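Long-range contacts in NOL1/NOP2/sun family protein (Enterococcus faecium, PDB 3M4X), which probably methylates ribosomal RNA, as an RsmF-type member of the NOL1/NOP2/sun family that joins a methyltransferase domain to a PUA-like RNA-binding domain: residues W42-P47 / L123-K128; F80-G85 / I150-V155. All coordinates share one frame; numbering follows the deposited sequence.

Interaction 1. Residues W42-P47 / L123-K128; sequences WNPLKP and LAAQMK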
loop_
_atom_site.group_PDB
_atom_site.type_symbol
_atom_site.label_atom_id
_atom_site.label_comp_id
_atom_site.label_asym_id
_atom_site.label_seq_id
_atom_site.Cartn_x
_atom_site.Cartn_y
_atom_site.Cartn_z
ATOM N N TRP A 42 -5.255 6.805 9.037
ATOM C CA TRP A 42 -6.263 7.544 8.314
ATOM C C TRP A 42 -5.719 7.934 6.935
ATOM O O TRP A 42 -4.526 7.759 6.640
ATOM C CB TRP A 42 -6.763 8.764 9.119
ATOM C CG TRP A 42 -5.719 9.788 9.453
ATOM C CD1 TRP A 42 -4.879 9.786 10.538
ATOM C CD2 TRP A 42 -5.413 10.973 8.714
ATOM N NE1 TRP A 42 -4.075 10.901 10.514
ATOM C CE2 TRP A 42 -4.376 11.640 9.400
ATOM C CE3 TRP A 42 -5.925 11.543 7.538
ATOM C CZ2 TRP A 42 -3.838 12.843 8.953
ATOM C CZ3 TRP A 42 -5.389 12.736 7.096
ATOM C CH2 TRP A 42 -4.357 13.376 7.801
ATOM N N ASN A 43 -6.607 8.459 6.097
ATOM C CA ASN A 43 -6.345 8.602 4.679
ATOM C C ASN A 43 -6.499 10.049 4.201
ATOM O O ASN A 43 -7.617 10.547 4.068
ATOM C CB ASN A 43 -7.278 7.665 3.900
ATOM C CG ASN A 43 -6.918 7.578 2.436
ATOM O OD1 ASN A 43 -6.081 8.330 1.966
ATOM N ND2 ASN A 43 -7.553 6.669 1.710
ATOM N N PRO A 44 -5.366 10.727 3.958
ATOM C CA PRO A 44 -5.325 12.120 3.491
ATOM C C PRO A 44 -5.845 12.252 2.062
ATOM O O PRO A 44 -6.105 13.363 1.609
ATOM C CB PRO A 44 -3.833 12.476 3.514
ATOM C CG PRO A 44 -3.130 11.313 4.168
ATOM C CD PRO A 44 -4.022 10.132 4.107
ATOM N N LEU A 45 -5.984 11.135 1.356
ATOM C CA LEU A 45 -6.596 11.166 0.030
ATOM C C LEU A 45 -8.108 11.404 0.081
ATOM O O LEU A 45 -8.706 11.834 -0.910
ATOM C CB LEU A 45 -6.296 9.876 -0.732
ATOM C CG LEU A 45 -4.802 9.569 -0.922
ATOM C CD1 LEU A 45 -4.615 8.215 -1.575
ATOM C CD2 LEU A 45 -4.104 10.672 -1.734
ATOM N N LYS A 46 -8.721 11.134 1.235
ATOM C CA LYS A 46 -10.176 11.204 1.367
ATOM C C LYS A 46 -10.687 12.577 1.814
ATOM O O LYS A 46 -10.009 13.289 2.537
ATOM C CB LYS A 46 -10.668 10.132 2.349
ATOM C CG LYS A 46 -10.335 8.700 1.944
ATOM C CD LYS A 46 -11.242 8.237 0.807
ATOM C CE LYS A 46 -10.800 6.876 0.315
ATOM N NZ LYS A 46 -11.871 6.144 -0.392
ATOM N N PRO A 47 -11.897 12.949 1.371
ATOM C CA PRO A 47 -12.572 14.144 1.905
ATOM C C PRO A 47 -12.687 14.072 3.426
ATOM O O PRO A 47 -13.296 13.129 3.921
ATOM C CB PRO A 47 -13.988 14.057 1.303
ATOM C CG PRO A 47 -13.875 13.157 0.121
ATOM C CD PRO A 47 -12.711 12.226 0.375
ATOM N N LEU A 123 2.450 5.116 0.568
ATOM C CA LEU A 123 3.118 5.822 -0.528
ATOM C C LEU A 123 2.118 6.663 -1.303
ATOM O O LEU A 123 2.360 7.827 -1.628
ATOM C CB LEU A 123 3.777 4.824 -1.482
ATOM C CG LEU A 123 4.929 3.972 -0.930
ATOM C CD1 LEU A 123 5.312 2.886 -1.939
ATOM C CD2 LEU A 123 6.128 4.848 -0.602
ATOM N N ALA A 124 0.993 6.051 -1.623
ATOM C CA ALA A 124 -0.050 6.726 -2.358
ATOM C C ALA A 124 -0.565 7.940 -1.579
ATOM O O ALA A 124 -0.862 8.978 -2.174
ATOM C CB ALA A 124 -1.165 5.764 -2.648
ATOM N N ALA A 125 -0.671 7.819 -0.258
ATOM C CA ALA A 125 -1.120 8.950 0.558
ATOM C C ALA A 125 -0.108 10.068 0.412
ATOM O O ALA A 125 -0.469 11.239 0.362
ATOM C CB ALA A 125 -1.279 8.549 2.051
ATOM N N GLN A 126 1.169 9.691 0.334
ATOM C CA GLN A 126 2.248 10.661 0.222
ATOM C C GLN A 126 2.231 11.368 -1.144
ATOM O O GLN A 126 2.569 12.549 -1.256
ATOM C CB GLN A 126 3.593 9.968 0.429
ATOM C CG GLN A 126 3.970 9.673 1.892
ATOM C CD GLN A 126 5.088 8.624 1.999
ATOM O OE1 GLN A 126 5.471 8.000 1.006
ATOM N NE2 GLN A 126 5.617 8.439 3.203
HETATM N N MSE A 127 1.823 10.637 -2.175
HETATM C CA MSE A 127 1.909 11.127 -3.545
HETATM C C MSE A 127 0.731 11.988 -3.977
HETATM O O MSE A 127 0.803 12.662 -5.002
HETATM C CB MSE A 127 2.088 9.952 -4.494
HETATM C CG MSE A 127 3.307 9.130 -4.140
HETATM SE SE MSE A 127 3.363 7.487 -5.156
HETATM C CE MSE A 127 3.508 8.320 -6.917
ATOM N N LYS A 128 -0.339 11.962 -3.188
ATOM C CA LYS A 128 -1.489 12.842 -3.377
ATOM C C LYS A 128 -2.057 12.754 -4.795
ATOM O O LYS A 128 -2.474 13.755 -5.372
ATOM C CB LYS A 128 -1.114 14.282 -3.018
ATOM C CG LYS A 128 -0.725 14.437 -1.564
ATOM C CD LYS A 128 0.175 15.639 -1.342
ATOM C CE LYS A 128 -0.573 16.792 -0.704
ATOM N NZ LYS A 128 0.364 17.857 -0.245
#

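Interaction 2. Residues F80-G85 / I150-V155; sequences FLHQAG and IERWGV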
loop_
_atom_site.group_PDB
_atom_site.type_symbol
_atom_site.label_atom_id
_atom_site.label_comp_id
_atom_site.label_asym_id
_atom_site.label_seq_id
_atom_site.Cartn_x
_atom_site.Cartn_y
_atom_site.Cartn_z
ATOM N N PHE A 80 -18.206 1.491 8.356
ATOM C CA PHE A 80 -18.149 2.331 7.169
ATOM C C PHE A 80 -16.826 3.065 6.976
ATOM O O PHE A 80 -16.446 3.331 5.829
ATOM C CB PHE A 80 -19.335 3.306 7.115
ATOM C CG PHE A 80 -19.480 4.140 8.336
ATOM C CD1 PHE A 80 -18.720 5.288 8.500
ATOM C CD2 PHE A 80 -20.376 3.788 9.326
ATOM C CE1 PHE A 80 -18.841 6.063 9.640
ATOM C CE2 PHE A 80 -20.512 4.565 10.473
ATOM C CZ PHE A 80 -19.746 5.705 10.626
ATOM N N LEU A 81 -16.129 3.395 8.069
ATOM C CA LEU A 81 -14.817 4.035 7.916
ATOM C C LEU A 81 -13.854 3.088 7.196
ATOM O O LEU A 81 -13.024 3.509 6.394
ATOM C CB LEU A 81 -14.225 4.470 9.260
ATOM C CG LEU A 81 -14.925 5.583 10.043
ATOM C CD1 LEU A 81 -14.302 5.744 11.442
ATOM C CD2 LEU A 81 -14.917 6.908 9.304
ATOM N N HIS A 82 -13.964 1.802 7.495
ATOM C CA HIS A 82 -13.131 0.831 6.823
ATOM C C HIS A 82 -13.588 0.553 5.402
ATOM O O HIS A 82 -12.763 0.516 4.497
ATOM C CB HIS A 82 -13.049 -0.493 7.586
ATOM C CG HIS A 82 -12.322 -1.559 6.826
ATOM N ND1 HIS A 82 -12.950 -2.386 5.917
ATOM C CD2 HIS A 82 -11.010 -1.891 6.792
ATOM C CE1 HIS A 82 -12.061 -3.197 5.374
ATOM N NE2 HIS A 82 -10.874 -2.917 5.889
ATOM N N GLN A 83 -14.889 0.324 5.218
ATOM C CA GLN A 83 -15.449 0.054 3.889
ATOM C C GLN A 83 -15.080 1.137 2.874
ATOM O O GLN A 83 -14.727 0.836 1.735
ATOM C CB GLN A 83 -16.977 -0.099 3.957
ATOM C CG GLN A 83 -17.697 -0.082 2.596
ATOM C CD GLN A 83 -18.167 1.316 2.180
ATOM O OE1 GLN A 83 -18.664 2.085 3.011
ATOM N NE2 GLN A 83 -18.013 1.648 0.884
ATOM N N ALA A 84 -15.148 2.392 3.301
ATOM C CA ALA A 84 -14.928 3.526 2.404
ATOM C C ALA A 84 -13.476 3.943 2.300
ATOM O O ALA A 84 -13.185 4.972 1.698
ATOM C CB ALA A 84 -15.765 4.718 2.838
ATOM N N GLY A 85 -12.584 3.175 2.925
ATOM C CA GLY A 85 -11.155 3.429 2.834
ATOM C C GLY A 85 -10.599 4.535 3.714
ATOM O O GLY A 85 -9.566 5.113 3.390
ATOM N N ILE A 150 -6.135 -1.038 -2.863
ATOM C CA ILE A 150 -5.765 0.194 -3.580
ATOM C C ILE A 150 -7.045 0.948 -3.981
ATOM O O ILE A 150 -7.208 2.134 -3.710
ATOM C CB ILE A 150 -4.859 -0.116 -4.828
ATOM C CG1 ILE A 150 -3.379 0.077 -4.505
ATOM C CG2 ILE A 150 -5.136 0.830 -5.969
ATOM C CD1 ILE A 150 -2.881 -0.684 -3.329
ATOM N N GLU A 151 -7.970 0.230 -4.597
ATOM C CA GLU A 151 -9.261 0.790 -4.947
ATOM C C GLU A 151 -10.019 1.336 -3.729
ATOM O O GLU A 151 -10.592 2.423 -3.779
ATOM C CB GLU A 151 -10.089 -0.276 -5.656
ATOM C CG GLU A 151 -11.473 0.167 -6.035
ATOM C CD GLU A 151 -12.303 -0.984 -6.526
ATOM O OE1 GLU A 151 -12.790 -1.760 -5.685
ATOM O OE2 GLU A 151 -12.464 -1.123 -7.753
ATOM N N ARG A 152 -10.010 0.595 -2.629
ATOM C CA ARG A 152 -10.746 1.022 -1.439
ATOM C C ARG A 152 -10.186 2.335 -0.907
ATOM O O ARG A 152 -10.936 3.232 -0.476
ATOM C CB ARG A 152 -10.734 -0.069 -0.362
ATOM C CG ARG A 152 -11.461 0.298 0.946
ATOM C CD ARG A 152 -11.537 -0.912 1.914
ATOM N NE ARG A 152 -10.201 -1.371 2.278
ATOM C CZ ARG A 152 -9.517 -0.936 3.339
ATOM N NH1 ARG A 152 -10.049 -0.037 4.169
ATOM N NH2 ARG A 152 -8.296 -1.403 3.569
ATOM N N TRP A 153 -8.864 2.432 -0.988
ATOM C CA TRP A 153 -8.079 3.528 -0.450
ATOM C C TRP A 153 -8.251 4.745 -1.326
ATOM O O TRP A 153 -7.871 5.849 -0.941
ATOM C CB TRP A 153 -6.593 3.112 -0.399
ATOM C CG TRP A 153 -5.711 3.941 0.504
ATOM C CD1 TRP A 153 -4.601 4.651 0.139
ATOM C CD2 TRP A 153 -5.851 4.116 1.927
ATOM N NE1 TRP A 153 -4.052 5.271 1.241
ATOM C CE2 TRP A 153 -4.801 4.959 2.349
ATOM C CE3 TRP A 153 -6.770 3.653 2.879
ATOM C CZ2 TRP A 153 -4.640 5.345 3.681
ATOM C CZ3 TRP A 153 -6.614 4.050 4.211
ATOM C CH2 TRP A 153 -5.556 4.882 4.594
ATOM N N GLY A 154 -8.820 4.544 -2.514
ATOM C CA GLY A 154 -9.099 5.653 -3.411
ATOM C C GLY A 154 -7.924 6.123 -4.254
ATOM O O GLY A 154 -7.867 7.280 -4.666
ATOM N N VAL A 155 -6.993 5.222 -4.538
ATOM C CA VAL A 155 -5.794 5.583 -5.303
ATOM C C VAL A 155 -6.118 5.601 -6.781
ATOM O O VAL A 155 -6.613 4.618 -7.323
ATOM C CB VAL A 155 -4.670 4.571 -5.061
ATOM C CG1 VAL A 155 -3.393 4.954 -5.852
ATOM C CG2 VAL A 155 -4.400 4.452 -3.570
#

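Interaction 1. Residues W42-P47 / L123-K128
Leu-45 lays its isobutyl group against the last turn of helix 118-127, its two methyls both close to the Ala-124 carbonyl oxygen. Leu-45 CG sits 4.0 Å from Ala-125 CA. Leu-45 CD2 lies 3.7 Å from Ala-124 O and reaches on to the CA of Lys-128, 3.8 Å away, whereas Leu-45 CD1 meets the CB of Ala-124 more loosely at 4.4 Å. With CG anti to its own carbonyl carbon (chi1 -58°), the side chain extends from the loop to the helix. Ala-125 CB touches Pro-44 CD (3.8 Å) and CG. Pro-44 and Leu-45 are the two corner residues of a type I beta turn from Asn-43 to Lys-46, reinforced by an Asx turn in which Asn-43 OD1 accepts from Leu-45 N at 2.9 Å, the donor standing above the amide carbonyl plane. The turn follows strand 39-41 in the N-terminal RsmF region, and the helix belongs to the Rossmann-like methyltransferase fold, where Leu-123 and Met-127 (selenomethionine) face strand 108-111. No hydrogen bond links the two segments; Lys-128, with positive phi just past the helix, lends mainly its backbone carbon to the apolar contact.

Interaction 2. Residues F80-G85 / I150-V155
Arg-152 and His-82 stack flat on one another: guanidinium and imidazole planes are 17° apart, their centres separated by 3.9 Å. His-82 NE2 lies over the centre of the guanidinium, while NH1 projects over the rim of the imidazole. The arginine chain leaves its helix with CG anti to the backbone N, then bends at chi3 (61°), which brings NH1 to the carbonyl at the end of helix 80-83. There Arg-152 NH1 donates to His-82 O at 2.8 Å, the N-H...O angle 151° and the donor tilted somewhat from the carbonyl plane. The same oxygen also accepts from Gly-85 N, part of the Schellman motif by which Gly-85, with positive phi, ends the helix. Lacking a side chain, Gly-85 packs against the end of helix 140-153, itself closed by a Schellman motif at Gly-154; Gly-85 CA makes a C-H...O contact of 3.3 Å with Arg-152 O, and Gly-85 O lies obliquely 3.2 Å from Trp-153 CE3. Arg-152 NH1 and NH2 also hydrogen-bond to Glu-87 O and Asn-149 OD1 respectively. Thus held, the guanidinium ties the end of helix 140-153 to that of helix 80-83, whose carbonyl end would probably favour its positive charge.

In the fold
Both interactions seat the N-terminal RsmF region on the methyltransferase fold, each against the C-terminal end of a helix: 118-127 in interaction 1, 140-153 in interaction 2. Interaction 1 is partly buried and without a hydrogen bond between its segments, mostly van der Waals packing, with an exposed lysine at its border; interaction 2 is buried, larger in area and carried by a charged, stacked and hydrogen-bonded arginine. Their centres are 11 Å apart, and polar side chains of the 42-47 turn bind them together. Lys-46 NZ hydrogen-bonds to Ala-84 O and Arg-152 O, and Asn-43 ND2 to Trp-153 O and Gly-85 O, so each side chain spans both segments of interaction 2. Ala-124 and Val-155 extend the apolar packing between the two helix ends.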